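Local coordinates for protein-tyrosine-phosphatase PTP1 (Arabidopsis thaliana, PDB 6KRW), which removes phosphate from phosphotyrosine in proteins, dephosphorylating the MAP kinase MPK6 and, in association with the phosphatase MKP1, repressing salicylic acid and camalexin synthesis, at residues A[80-85]-A[116-121]. Residues are numbered along the deposited sequence; the frame is centred on the assembly and turned at random.
Sequences PCKDSS and TMEDFW
Lys-82 reaches from the loop 80-85 toward the acidic side chains of Glu-118 and Asp-119 in the first turn of helix 117-126. Its CE lies 4.3 Å from Glu-118 OE2 and 4.4 Å from Asp-119 OD1. The ammonium group pairs closely with neither carboxylate: Lys-82 NZ is 4.8 Å from Glu-118 OE2 and 5.0 Å from Asp-119 OD1. The attraction is therefore probably a loose, long-range one, shared between two acids. Lys-82 is solvent-exposed and poorly ordered, so its modelled position is approximate. Its chain is extended through CD and CE, but the last torsion turns NZ off that line (chi4 83°), which leaves CE, not NZ, as the nearer atom to both carboxylates.

The two acids approach differently. Glu-118 is fully extended, with CG anti to the backbone N (chi1 -174°), and its CB already points toward the loop. Asp-119 is shorter and starts off to one side; its carboxylate brings OD1 nearer the lysine than its CB. Glu-118 also touches Phe-160, and Asp-119 touches Leu-78.

The loop has its own polar links. Ser-85 OG donates to Asp-83 OD1 at 2.6 Å, on the syn side of the carboxylate and 25° out of its plane. Ser-85 N adds a weak bond to the same oxygen. Deeper in the fold, Phe-120 and Trp-121 turn to the buried side of the helix and pack on Ile-132.

The contact is surface packing, away from the active site. Here the loop between strands 75-77 and 89-90 lies beside the start of helix 117-126 in the alpha/beta fold of a classical tyrosine phosphatase.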
ATOM      1  N   PRO A  80      -9.127 -21.336  -0.211  1.00 33.61           N
ATOM      2  CA  PRO A  80      -8.331 -22.522   0.132  1.00 36.45           C
ATOM      3  C   PRO A  80      -6.815 -22.355  -0.018  1.00 37.64           C
ATOM      4  O   PRO A  80      -6.362 -21.431  -0.672  1.00 33.62           O
ATOM      5  CB  PRO A  80      -8.820 -23.576  -0.880  1.00 43.45           C
ATOM      6  CG  PRO A  80      -9.237 -22.759  -2.078  1.00 42.73           C
ATOM      7  CD  PRO A  80      -9.822 -21.489  -1.492  1.00 35.75           C
ATOM      8  N   CYS A  81      -6.056 -23.259   0.590  1.00 36.31           N
ATOM      9  CA  CYS A  81      -4.576 -23.251   0.527  1.00 37.08           C
ATOM     10  C   CYS A  81      -4.081 -24.682   0.363  1.00 48.49           C
ATOM     11  O   CYS A  81      -4.696 -25.587   0.929  1.00 47.98           O
ATOM     12  CB  CYS A  81      -3.979 -22.629   1.777  1.00 44.50           C
ATOM     13  SG  CYS A  81      -2.174 -22.657   1.782  1.00 51.90           S
ATOM     14  N   LYS A  82      -2.973 -24.859  -0.346  1.00 55.63           N
ATOM     15  CA  LYS A  82      -2.540 -26.222  -0.746  1.00 66.62           C
ATOM     16  C   LYS A  82      -1.908 -26.960   0.441  1.00 61.64           C
ATOM     17  O   LYS A  82      -1.842 -28.186   0.372  1.00 82.60           O
ATOM     18  CB  LYS A  82      -1.611 -26.169  -1.962  1.00 84.93           C
ATOM     19  CG  LYS A  82      -0.513 -25.114  -1.943  1.00103.65           C
ATOM     20  CD  LYS A  82       0.002 -24.807  -3.337  1.00114.50           C
ATOM     21  CE  LYS A  82       1.146 -23.816  -3.361  1.00110.47           C
ATOM     22  NZ  LYS A  82       2.449 -24.471  -3.105  1.00104.54           N
ATOM     23  N   ASP A  83      -1.475 -26.256   1.485  1.00 53.59           N
ATOM     24  CA  ASP A  83      -0.728 -26.895   2.599  1.00 47.52           C
ATOM     25  C   ASP A  83      -1.338 -26.462   3.932  1.00 40.92           C
ATOM     26  O   ASP A  83      -1.103 -25.321   4.349  1.00 43.51           O
ATOM     27  CB  ASP A  83       0.750 -26.522   2.522  1.00 48.16           C
ATOM     28  CG  ASP A  83       1.576 -27.067   3.668  1.00 52.86           C
ATOM     29  OD1 ASP A  83       1.031 -27.879   4.461  1.00 54.80           O
ATOM     30  OD2 ASP A  83       2.754 -26.664   3.759  1.00 54.93           O
ATOM     31  N   SER A  84      -2.065 -27.358   4.605  1.00 42.45           N
ATOM     32  CA  SER A  84      -2.772 -26.953   5.845  1.00 46.61           C
ATOM     33  C   SER A  84      -1.772 -26.593   6.959  1.00 36.88           C
ATOM     34  O   SER A  84      -2.116 -25.733   7.800  1.00 35.11           O
ATOM     35  CB  SER A  84      -3.768 -28.009   6.293  1.00 53.10           C
ATOM     36  OG  SER A  84      -3.112 -29.096   6.913  1.00 80.29           O
ATOM     37  N   SER A  85      -0.579 -27.188   6.969  1.00 34.94           N
ATOM     38  CA  SER A  85       0.446 -26.878   7.999  1.00 39.87           C
ATOM     39  C   SER A  85       0.891 -25.407   7.885  1.00 36.97           C
ATOM     40  O   SER A  85       1.317 -24.837   8.896  1.00 36.19           O
ATOM     41  CB  SER A  85       1.620 -27.820   7.907  1.00 46.33           C
ATOM     42  OG  SER A  85       2.303 -27.631   6.679  1.00 53.58           O
ATOM     43  N   THR A 116       6.967 -17.249  -3.764  1.00 32.84           N
ATOM     44  CA  THR A 116       5.650 -16.791  -3.222  1.00 28.50           C
ATOM     45  C   THR A 116       4.814 -16.096  -4.291  1.00 29.94           C
ATOM     46  O   THR A 116       3.774 -15.498  -3.953  1.00 28.42           O
ATOM     47  CB  THR A 116       5.796 -15.918  -1.967  1.00 30.71           C
ATOM     48  OG1 THR A 116       6.357 -14.638  -2.259  1.00 29.28           O
ATOM     49  CG2 THR A 116       6.649 -16.589  -0.913  1.00 30.38           C
ATOM     50  N   MET A 117       5.230 -16.157  -5.556  1.00 29.84           N
ATOM     51  CA  MET A 117       4.428 -15.480  -6.599  1.00 33.21           C
ATOM     52  C   MET A 117       3.077 -16.170  -6.836  1.00 30.98           C
ATOM     53  O   MET A 117       2.090 -15.446  -7.052  1.00 28.35           O
ATOM     54  CB  MET A 117       5.225 -15.399  -7.901  1.00 47.12           C
ATOM     55  CG  MET A 117       6.467 -14.568  -7.740  1.00 48.79           C
ATOM     56  SD  MET A 117       7.394 -14.384  -9.273  0.90 52.89           S
ATOM     57  CE  MET A 117       8.781 -13.433  -8.663  1.00 86.24           C
ATOM     58  N   GLU A 118       3.008 -17.509  -6.781  1.00 31.91           N
ATOM     59  CA  GLU A 118       1.680 -18.161  -6.892  1.00 30.56           C
ATOM     60  C   GLU A 118       0.825 -17.745  -5.688  1.00 29.11           C
ATOM     61  O   GLU A 118      -0.355 -17.423  -5.884  1.00 28.65           O
ATOM     62  CB  GLU A 118       1.782 -19.685  -6.975  1.00 34.30           C
ATOM     63  CG  GLU A 118       0.437 -20.335  -7.233  1.00 39.17           C
ATOM     64  CD  GLU A 118       0.461 -21.845  -7.357  1.00 49.37           C
ATOM     65  OE1 GLU A 118      -0.632 -22.448  -7.406  1.00 55.84           O
ATOM     66  OE2 GLU A 118       1.568 -22.421  -7.375  1.00 46.22           O
ATOM     67  N   ASP A 119       1.419 -17.717  -4.503  1.00 28.81           N
ATOM     68  CA  ASP A 119       0.705 -17.259  -3.277  1.00 28.49           C
ATOM     69  C   ASP A 119       0.151 -15.847  -3.480  1.00 27.42           C
ATOM     70  O   ASP A 119      -1.027 -15.574  -3.145  1.00 25.08           O
ATOM     71  CB  ASP A 119       1.632 -17.285  -2.061  1.00 27.91           C
ATOM     72  CG  ASP A 119       2.055 -18.683  -1.622  1.00 35.17           C
ATOM     73  OD1 ASP A 119       1.383 -19.675  -2.036  1.00 33.86           O
ATOM     74  OD2 ASP A 119       3.067 -18.776  -0.897  1.00 32.78           O
ATOM     75  N   PHE A 120       0.980 -14.960  -4.023  1.00 25.58           N
ATOM     76  CA  PHE A 120       0.552 -13.566  -4.270  1.00 26.88           C
ATOM     77  C   PHE A 120      -0.646 -13.523  -5.216  1.00 26.78           C
ATOM     78  O   PHE A 120      -1.642 -12.835  -4.918  1.00 25.11           O
ATOM     79  CB  PHE A 120       1.719 -12.743  -4.811  1.00 26.68           C
ATOM     80  CG  PHE A 120       1.332 -11.339  -5.182  1.00 25.36           C
ATOM     81  CD1 PHE A 120       1.315 -10.329  -4.227  1.00 28.42           C
ATOM     82  CD2 PHE A 120       0.986 -11.030  -6.496  1.00 31.25           C
ATOM     83  CE1 PHE A 120       0.943  -9.043  -4.580  1.00 27.72           C
ATOM     84  CE2 PHE A 120       0.604  -9.744  -6.835  1.00 29.48           C
ATOM     85  CZ  PHE A 120       0.609  -8.741  -5.894  1.00 27.30           C
ATOM     86  N   TRP A 121      -0.551 -14.177  -6.382  1.00 25.28           N
ATOM     87  CA  TRP A 121      -1.667 -14.100  -7.337  1.00 26.75           C
ATOM     88  C   TRP A 121      -2.900 -14.808  -6.800  1.00 24.29           C
ATOM     89  O   TRP A 121      -4.009 -14.340  -7.105  1.00 27.55           O
ATOM     90  CB  TRP A 121      -1.228 -14.608  -8.711  1.00 29.94           C
ATOM     91  CG  TRP A 121      -0.354 -13.608  -9.398  1.00 28.83           C
ATOM     92  CD1 TRP A 121       0.962 -13.745  -9.727  1.00 30.08           C
ATOM     93  CD2 TRP A 121      -0.752 -12.301  -9.829  1.00 28.62           C
ATOM     94  NE1 TRP A 121       1.415 -12.610 -10.353  1.00 29.73           N
ATOM     95  CE2 TRP A 121       0.385 -11.709 -10.432  1.00 30.27           C
ATOM     96  CE3 TRP A 121      -1.953 -11.579  -9.770  1.00 31.03           C
ATOM     97  CZ2 TRP A 121       0.342 -10.420 -10.964  1.00 30.80           C
ATOM     98  CZ3 TRP A 121      -1.992 -10.305 -10.298  1.00 31.74           C
ATOM     99  CH2 TRP A 121      -0.851  -9.735 -10.871  1.00 32.27           C
TER